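Local coordinates for protein cytokinin riboside 5'-monophosphate phosphoribohydrolase (Corynebacterium glutamicum, PDB 5ZBL) that belongs to the SLOG clan of alpha/beta proteins and adopts a Rossmann-like fold, with two copies of the chain in the assembly, at residues E121-V126 with G146-L151; T128-G133 with K137-Y142. All coordinates share one frame; numbering follows the deposited sequence.

Interaction 1: residues E121-V126 with G146-L151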
ATOM      1  N   GLU A 121       1.692   2.057   1.903  1.00 33.09           N
ATOM      2  CA  GLU A 121       0.535   1.174   2.014  1.00 34.76           C
ATOM      3  C   GLU A 121      -0.768   1.931   2.361  1.00 38.95           C
ATOM      4  O   GLU A 121      -1.830   1.679   1.762  1.00 38.20           O
ATOM      5  CB  GLU A 121       0.790   0.119   3.051  1.00 34.74           C
ATOM      6  CG  GLU A 121      -0.172  -1.032   3.059  1.00 37.82           C
ATOM      7  CD  GLU A 121      -1.460  -0.736   3.795  1.00 48.01           C
ATOM      8  OE1 GLU A 121      -1.398  -0.036   4.834  1.00 51.50           O
ATOM      9  OE2 GLU A 121      -2.554  -1.201   3.337  1.00 52.79           O
ATOM     10  N   GLU A 122      -0.714   2.816   3.349  1.00 39.83           N
ATOM     11  CA  GLU A 122      -1.927   3.548   3.731  1.00 42.05           C
ATOM     12  C   GLU A 122      -2.415   4.378   2.542  1.00 38.20           C
ATOM     13  O   GLU A 122      -3.602   4.470   2.324  1.00 33.82           O
ATOM     14  CB  GLU A 122      -1.727   4.412   4.988  1.00 44.76           C
ATOM     15  CG  GLU A 122      -1.946   3.661   6.306  1.00 50.01           C
ATOM     16  CD  GLU A 122      -1.031   4.109   7.461  1.00 60.78           C
ATOM     17  OE1 GLU A 122       0.117   4.570   7.199  1.00 69.39           O
ATOM     18  OE2 GLU A 122      -1.431   3.964   8.655  1.00 61.12           O
ATOM     19  N   LEU A 123      -1.492   4.938   1.768  1.00 34.99           N
ATOM     20  CA  LEU A 123      -1.846   5.832   0.708  1.00 38.96           C
ATOM     21  C   LEU A 123      -2.555   5.068  -0.427  1.00 39.87           C
ATOM     22  O   LEU A 123      -3.565   5.508  -0.967  1.00 40.53           O
ATOM     23  CB  LEU A 123      -0.595   6.555   0.200  1.00 41.81           C
ATOM     24  CG  LEU A 123      -0.821   7.436  -1.033  1.00 39.91           C
ATOM     25  CD1 LEU A 123      -1.692   8.574  -0.654  1.00 37.26           C
ATOM     26  CD2 LEU A 123       0.489   7.908  -1.623  1.00 42.71           C
ATOM     27  N   PHE A 124      -2.009   3.921  -0.770  1.00 39.05           N
ATOM     28  CA  PHE A 124      -2.578   3.081  -1.804  1.00 38.91           C
ATOM     29  C   PHE A 124      -3.889   2.425  -1.387  1.00 38.34           C
ATOM     30  O   PHE A 124      -4.763   2.146  -2.229  1.00 37.91           O
ATOM     31  CB  PHE A 124      -1.532   2.065  -2.279  1.00 42.21           C
ATOM     32  CG  PHE A 124      -0.582   2.636  -3.279  1.00 47.33           C
ATOM     33  CD1 PHE A 124      -1.037   2.962  -4.546  1.00 53.91           C
ATOM     34  CD2 PHE A 124       0.739   2.861  -2.976  1.00 51.73           C
ATOM     35  CE1 PHE A 124      -0.191   3.495  -5.495  1.00 55.31           C
ATOM     36  CE2 PHE A 124       1.593   3.410  -3.915  1.00 50.17           C
ATOM     37  CZ  PHE A 124       1.120   3.733  -5.170  1.00 54.01           C
ATOM     38  N   GLU A 125      -4.007   2.176  -0.092  1.00 37.53           N
ATOM     39  CA  GLU A 125      -5.250   1.763   0.529  1.00 42.52           C
ATOM     40  C   GLU A 125      -6.369   2.800   0.306  1.00 44.31           C
ATOM     41  O   GLU A 125      -7.452   2.437  -0.234  1.00 36.66           O
ATOM     42  CB  GLU A 125      -5.006   1.457   1.998  1.00 45.11           C
ATOM     43  CG  GLU A 125      -6.184   1.020   2.853  1.00 49.07           C
ATOM     44  CD  GLU A 125      -6.617  -0.378   2.595  1.00 49.32           C
ATOM     45  OE1 GLU A 125      -6.434  -1.258   3.470  1.00 52.21           O
ATOM     46  OE2 GLU A 125      -7.158  -0.580   1.510  1.00 57.58           O
ATOM     47  N   VAL A 126      -6.129   4.079   0.604  1.00 43.58           N
ATOM     48  CA  VAL A 126      -7.241   5.018   0.403  1.00 51.10           C
ATOM     49  C   VAL A 126      -7.578   5.148  -1.086  1.00 53.59           C
ATOM     50  O   VAL A 126      -8.741   5.291  -1.423  1.00 60.63           O
ATOM     51  CB  VAL A 126      -7.080   6.385   1.096  1.00 51.83           C
ATOM     52  CG1 VAL A 126      -6.736   6.183   2.556  1.00 54.87           C
ATOM     53  CG2 VAL A 126      -6.047   7.252   0.420  1.00 60.59           C
ATOM     54  N   GLY A 146      10.741  17.192  -3.142  1.00 44.10           N
ATOM     55  CA  GLY A 146      10.355  16.305  -4.221  1.00 43.90           C
ATOM     56  C   GLY A 146      10.291  14.828  -3.830  1.00 45.52           C
ATOM     57  O   GLY A 146      10.492  13.975  -4.684  1.00 42.64           O
ATOM     58  N   PHE A 147       9.989  14.535  -2.559  1.00 43.88           N
ATOM     59  CA  PHE A 147       9.861  13.151  -2.071  1.00 41.40           C
ATOM     60  C   PHE A 147       8.949  12.248  -2.911  1.00 38.73           C
ATOM     61  O   PHE A 147       9.249  11.087  -3.171  1.00 30.71           O
ATOM     62  CB  PHE A 147       9.325  13.157  -0.644  1.00 39.47           C
ATOM     63  CG  PHE A 147       9.169  11.801  -0.070  1.00 35.96           C
ATOM     64  CD1 PHE A 147       7.980  11.104  -0.235  1.00 37.20           C
ATOM     65  CD2 PHE A 147      10.191  11.225   0.640  1.00 36.36           C
ATOM     66  CE1 PHE A 147       7.836   9.829   0.258  1.00 38.37           C
ATOM     67  CE2 PHE A 147      10.045   9.963   1.172  1.00 36.12           C
ATOM     68  CZ  PHE A 147       8.885   9.259   0.969  1.00 35.11           C
ATOM     69  N   TRP A 148       7.809  12.776  -3.288  1.00 36.78           N
ATOM     70  CA  TRP A 148       6.859  11.968  -3.995  1.00 39.24           C
ATOM     71  C   TRP A 148       7.110  11.922  -5.502  1.00 36.48           C
ATOM     72  O   TRP A 148       6.441  11.192  -6.191  1.00 32.95           O
ATOM     73  CB  TRP A 148       5.440  12.408  -3.678  1.00 41.29           C
ATOM     74  CG  TRP A 148       5.092  12.180  -2.307  1.00 41.05           C
ATOM     75  CD1 TRP A 148       4.922  13.119  -1.353  1.00 41.78           C
ATOM     76  CD2 TRP A 148       4.846  10.923  -1.694  1.00 45.18           C
ATOM     77  NE1 TRP A 148       4.580  12.534  -0.175  1.00 44.83           N
ATOM     78  CE2 TRP A 148       4.531  11.179  -0.345  1.00 45.25           C
ATOM     79  CE3 TRP A 148       4.826   9.598  -2.160  1.00 45.55           C
ATOM     80  CZ2 TRP A 148       4.211  10.162   0.565  1.00 42.66           C
ATOM     81  CZ3 TRP A 148       4.516   8.570  -1.258  1.00 47.87           C
ATOM     82  CH2 TRP A 148       4.199   8.870   0.102  1.00 48.76           C
ATOM     83  N   GLN A 149       8.108  12.629  -6.014  1.00 39.25           N
ATOM     84  CA  GLN A 149       8.255  12.692  -7.482  1.00 42.88           C
ATOM     85  C   GLN A 149       8.453  11.322  -8.166  1.00 41.45           C
ATOM     86  O   GLN A 149       7.829  11.064  -9.205  1.00 41.60           O
ATOM     87  CB  GLN A 149       9.299  13.744  -7.915  1.00 41.35           C
ATOM     88  CG  GLN A 149       8.826  15.195  -7.635  1.00 43.65           C
ATOM     89  CD  GLN A 149       7.573  15.580  -8.388  1.00 43.48           C
ATOM     90  OE1 GLN A 149       7.405  15.203  -9.529  1.00 50.49           O
ATOM     91  NE2 GLN A 149       6.698  16.349  -7.761  1.00 48.89           N
ATOM     92  N   PRO A 150       9.270  10.432  -7.570  1.00 36.81           N
ATOM     93  CA  PRO A 150       9.431   9.127  -8.204  1.00 34.50           C
ATOM     94  C   PRO A 150       8.164   8.233  -8.226  1.00 36.59           C
ATOM     95  O   PRO A 150       7.957   7.458  -9.163  1.00 34.48           O
ATOM     96  CB  PRO A 150      10.559   8.473  -7.385  1.00 36.91           C
ATOM     97  CG  PRO A 150      11.273   9.614  -6.686  1.00 35.98           C
ATOM     98  CD  PRO A 150      10.250  10.683  -6.488  1.00 34.10           C
ATOM     99  N   LEU A 151       7.329   8.325  -7.208  1.00 37.57           N
ATOM    100  CA  LEU A 151       6.058   7.611  -7.213  1.00 39.90           C
ATOM    101  C   LEU A 151       5.135   8.149  -8.278  1.00 40.67           C
ATOM    102  O   LEU A 151       4.378   7.395  -8.870  1.00 45.31           O
ATOM    103  CB  LEU A 151       5.348   7.738  -5.875  1.00 43.33           C
ATOM    104  CG  LEU A 151       4.095   6.874  -5.789  1.00 46.85           C
ATOM    105  CD1 LEU A 151       4.420   5.407  -5.504  1.00 47.48           C
ATOM    106  CD2 LEU A 151       3.166   7.484  -4.767  1.00 50.36           C
TER

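Interaction 2: residues T128-G133 with K137-Y142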
ATOM      1  N   THR A 128      -7.239   2.742  -3.511  1.00 57.65           N
ATOM      2  CA  THR A 128      -7.988   1.545  -3.814  1.00 63.32           C
ATOM      3  C   THR A 128      -9.445   1.701  -3.360  1.00 69.05           C
ATOM      4  O   THR A 128     -10.334   1.176  -4.014  1.00 75.82           O
ATOM      5  CB  THR A 128      -7.358   0.313  -3.140  1.00 67.22           C
ATOM      6  OG1 THR A 128      -5.982   0.203  -3.540  1.00 67.35           O
ATOM      7  CG2 THR A 128      -8.091  -0.957  -3.516  1.00 67.12           C
ATOM      8  N   TRP A 129      -9.673   2.416  -2.254  1.00 67.08           N
ATOM      9  CA  TRP A 129     -11.027   2.715  -1.773  1.00 68.56           C
ATOM     10  C   TRP A 129     -11.709   3.805  -2.599  1.00 71.37           C
ATOM     11  O   TRP A 129     -12.882   3.649  -2.958  1.00 63.97           O
ATOM     12  CB  TRP A 129     -11.018   3.136  -0.298  1.00 64.23           C
ATOM     13  CG  TRP A 129     -10.760   2.056   0.652  1.00 64.70           C
ATOM     14  CD1 TRP A 129     -10.855   0.716   0.426  1.00 67.13           C
ATOM     15  CD2 TRP A 129     -10.374   2.206   2.029  1.00 67.68           C
ATOM     16  NE1 TRP A 129     -10.534   0.021   1.567  1.00 70.89           N
ATOM     17  CE2 TRP A 129     -10.231   0.906   2.566  1.00 69.10           C
ATOM     18  CE3 TRP A 129     -10.121   3.311   2.857  1.00 70.45           C
ATOM     19  CZ2 TRP A 129      -9.839   0.675   3.903  1.00 70.27           C
ATOM     20  CZ3 TRP A 129      -9.724   3.078   4.194  1.00 69.44           C
ATOM     21  CH2 TRP A 129      -9.600   1.772   4.697  1.00 68.56           C
ATOM     22  N   GLN A 130     -10.985   4.892  -2.877  1.00 69.75           N
ATOM     23  CA  GLN A 130     -11.511   6.012  -3.679  1.00 76.91           C
ATOM     24  C   GLN A 130     -12.175   5.549  -4.998  1.00 80.79           C
ATOM     25  O   GLN A 130     -13.268   6.002  -5.319  1.00 84.32           O
ATOM     26  CB  GLN A 130     -10.432   7.084  -3.979  1.00 74.51           C
ATOM     27  CG  GLN A 130     -10.271   8.190  -2.940  1.00 76.51           C
ATOM     28  CD  GLN A 130      -9.779   9.554  -3.503  1.00 84.48           C
ATOM     29  OE1 GLN A 130      -8.786   9.645  -4.235  1.00 75.24           O
ATOM     30  NE2 GLN A 130     -10.483  10.626  -3.135  1.00 91.11           N
ATOM     31  N   GLN A 131     -11.540   4.633  -5.729  1.00 86.21           N
ATOM     32  CA  GLN A 131     -12.043   4.215  -7.036  1.00 90.62           C
ATOM     33  C   GLN A 131     -12.990   3.011  -6.978  1.00 97.80           C
ATOM     34  O   GLN A 131     -13.212   2.343  -7.994  1.00106.50           O
ATOM     35  CB  GLN A 131     -10.888   4.012  -8.038  1.00 96.10           C
ATOM     36  CG  GLN A 131     -10.055   2.735  -7.928  1.00 93.14           C
ATOM     37  CD  GLN A 131      -8.804   2.768  -8.819  1.00 97.70           C
ATOM     38  OE1 GLN A 131      -8.554   3.742  -9.540  1.00101.75           O
ATOM     39  NE2 GLN A 131      -8.009   1.699  -8.765  1.00 87.17           N
ATOM     40  N   LEU A 132     -13.531   2.732  -5.788  1.00 98.45           N
ATOM     41  CA  LEU A 132     -14.814   2.012  -5.635  1.00 94.56           C
ATOM     42  C   LEU A 132     -15.906   2.924  -4.987  1.00 90.68           C
ATOM     43  O   LEU A 132     -17.017   2.465  -4.716  1.00 86.16           O
ATOM     44  CB  LEU A 132     -14.623   0.709  -4.832  1.00 92.36           C
ATOM     45  CG  LEU A 132     -13.291  -0.058  -5.008  1.00 94.73           C
ATOM     46  CD1 LEU A 132     -13.228  -1.277  -4.079  1.00 90.06           C
ATOM     47  CD2 LEU A 132     -13.003  -0.432  -6.469  1.00 90.25           C
ATOM     48  N   GLY A 133     -15.587   4.203  -4.758  1.00 83.86           N
ATOM     49  CA  GLY A 133     -16.529   5.182  -4.229  1.00 82.70           C
ATOM     50  C   GLY A 133     -16.873   5.117  -2.749  1.00 84.02           C
ATOM     51  O   GLY A 133     -17.821   5.789  -2.329  1.00 80.47           O
ATOM     52  N   LYS A 137     -12.885  11.885  -0.679  1.00 46.02           N
ATOM     53  CA  LYS A 137     -12.223  12.846   0.157  1.00 42.08           C
ATOM     54  C   LYS A 137     -10.903  13.175  -0.516  1.00 39.34           C
ATOM     55  O   LYS A 137     -10.292  12.309  -1.095  1.00 43.21           O
ATOM     56  CB  LYS A 137     -11.972  12.252   1.547  1.00 44.30           C
ATOM     57  CG  LYS A 137     -13.236  11.961   2.357  1.00 46.50           C
ATOM     58  CD  LYS A 137     -12.918  11.193   3.645  1.00 48.36           C
ATOM     59  CE  LYS A 137     -14.141  11.083   4.561  1.00 46.28           C
ATOM     60  NZ  LYS A 137     -13.840  10.266   5.768  1.00 47.16           N
ATOM     61  N   PRO A 138     -10.444  14.423  -0.429  1.00 38.68           N
ATOM     62  CA  PRO A 138      -9.168  14.775  -1.081  1.00 37.38           C
ATOM     63  C   PRO A 138      -7.985  14.010  -0.498  1.00 37.15           C
ATOM     64  O   PRO A 138      -7.936  13.787   0.707  1.00 34.71           O
ATOM     65  CB  PRO A 138      -9.010  16.261  -0.789  1.00 37.78           C
ATOM     66  CG  PRO A 138      -9.901  16.530   0.376  1.00 39.48           C
ATOM     67  CD  PRO A 138     -11.031  15.545   0.333  1.00 37.70           C
ATOM     68  N   VAL A 139      -7.094  13.571  -1.379  1.00 39.14           N
ATOM     69  CA  VAL A 139      -5.822  12.918  -0.987  1.00 39.74           C
ATOM     70  C   VAL A 139      -4.705  13.823  -1.479  1.00 41.24           C
ATOM     71  O   VAL A 139      -4.708  14.241  -2.642  1.00 42.07           O
ATOM     72  CB  VAL A 139      -5.693  11.543  -1.591  1.00 35.78           C
ATOM     73  CG1 VAL A 139      -4.390  10.862  -1.157  1.00 40.38           C
ATOM     74  CG2 VAL A 139      -6.901  10.720  -1.194  1.00 36.49           C
ATOM     75  N   ALA A 140      -3.798  14.181  -0.574  1.00 40.25           N
ATOM     76  CA  ALA A 140      -2.731  15.114  -0.898  1.00 39.81           C
ATOM     77  C   ALA A 140      -1.371  14.516  -0.574  1.00 37.40           C
ATOM     78  O   ALA A 140      -1.190  13.896   0.472  1.00 39.02           O
ATOM     79  CB  ALA A 140      -2.918  16.403  -0.141  1.00 39.64           C
ATOM     80  N   LEU A 141      -0.421  14.718  -1.480  1.00 37.62           N
ATOM     81  CA  LEU A 141       0.958  14.312  -1.271  1.00 37.97           C
ATOM     82  C   LEU A 141       1.771  15.551  -0.905  1.00 36.90           C
ATOM     83  O   LEU A 141       1.890  16.476  -1.689  1.00 37.41           O
ATOM     84  CB  LEU A 141       1.506  13.653  -2.527  1.00 38.63           C
ATOM     85  CG  LEU A 141       0.715  12.508  -3.137  1.00 38.49           C
ATOM     86  CD1 LEU A 141       1.495  11.973  -4.332  1.00 41.17           C
ATOM     87  CD2 LEU A 141       0.460  11.425  -2.105  1.00 36.92           C
ATOM     88  N   TYR A 142       2.288  15.566   0.315  1.00 36.62           N
ATOM     89  CA  TYR A 142       3.095  16.670   0.802  1.00 37.82           C
ATOM     90  C   TYR A 142       4.512  16.413   0.287  1.00 37.55           C
ATOM     91  O   TYR A 142       5.272  15.598   0.860  1.00 34.37           O
ATOM     92  CB  TYR A 142       3.006  16.748   2.339  1.00 39.02           C
ATOM     93  CG  TYR A 142       3.666  17.930   3.047  1.00 39.12           C
ATOM     94  CD1 TYR A 142       3.710  19.199   2.478  1.00 35.09           C
ATOM     95  CD2 TYR A 142       4.220  17.765   4.317  1.00 37.33           C
ATOM     96  CE1 TYR A 142       4.274  20.251   3.151  1.00 37.01           C
ATOM     97  CE2 TYR A 142       4.781  18.817   5.006  1.00 36.02           C
ATOM     98  CZ  TYR A 142       4.823  20.067   4.412  1.00 40.62           C
ATOM     99  OH  TYR A 142       5.403  21.167   5.079  1.00 37.55           O
TER

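Interaction 1: residues E121-V126 with G146-L151
Leu123 and Leu151 both carry CG anti to the backbone N, chi1 174° and -173°, which sends each branched end straight across the gap, so that the two leucines meet tip to tip, CD2 to CD2, at 4.2 Å. Phe124 is turned the other way about CB, with CG anti to the carbonyl carbon (chi1 -82°), and this swings the far end of its ring toward Leu151. The methyl CD1 of Leu151 then lies at the ring's edge, in its plane, 3.7 Å from Phe124 CZ and 3.8 Å from Phe124 CE2. Leu151 thus divides its two methyls, CD1 for the phenylalanine and CD2 for the leucine. The same CD2 of Leu123 also approaches the indole of Trp148 obliquely, 4.1 Å from CZ3. The neighbouring Phe147 supports this indole, its CD1 standing 3.4 Å above the plane and over the centre of the ring system.

The segments lie on helix 117-130 and at the start of helix 149-160, entered through a type I turn from Gly146 to Gln149. Even the nearest CA pair, Phe124 and Leu151, is 11.2 Å apart, so side chains alone bridge the two segments. Asp143 anchors the turn by accepting from Trp148 N and Gln149 NE2, while Leu120 of the second subunit packs on Phe124. All four touching residues are buried, and every contact among them is between carbon atoms: the pairing therefore probably rests on shape and exclusion of water.

Interaction 2: residues T128-G133 with K137-Y142
Gln130 meets the incoming strand with its amide end: OE1 and CD lie against the CG2 methyl of Val139, at 3.7 Å and 3.9 Å, as the two side chains slide past each other in opposite directions. NE2 of Gln130 comes within 2.7 Å of Lys137 O, but the angle is poor, and this close approach does not qualify as a hydrogen bond. An extended chain beyond CG (chi2 -151°) carries the amide across to the strand although the nearest CA atoms, those of Gln130 and Lys137, stand 7.9 Å apart. Val139 holds CG2 anti to its carbonyl carbon, which offers that methyl to the glutamine. The contact closes the second half of a beta-alpha-beta crossover, in which strand 110-112 leads through helix 117-130 into the parallel neighbour 139-142, as in Rossmann-like folds. Past Gln130 the helix ends, Gln131 being the first residue to leave helical angles, and Gly133 N bonds back to Gln130 O at 3.0 Å. Farther out, Leu123, Val126 and Trp127 pack on Val139, backbone bonds to Ile173 hold that residue in the sheet, and Lys137 turns its NZ to the carbonyl oxygens of Ala104 and Gly107.

Overall arrangement
From the N terminus, the chain first lays down strand 12-16 and the other strands on that side of the sheet, then passes through strand 110-112 into helix 117-130, which serves both contacts. Residues 121-126 open the longer loop, closed at 146-151 after 19 intervening residues. Within it, interaction 2 closes a shorter one, with three residues between 128-133 and 137-142, so the loops nest and do not cross. The centres of the two contacts lie about 11 Å apart, and they touch directly: Leu123 CD2 is 3.6 Å from Leu141 CD2. Helix 117-130 is thereby tied to strand 139-142 and to the following helix 149-160, with the second subunit reaching both contacts.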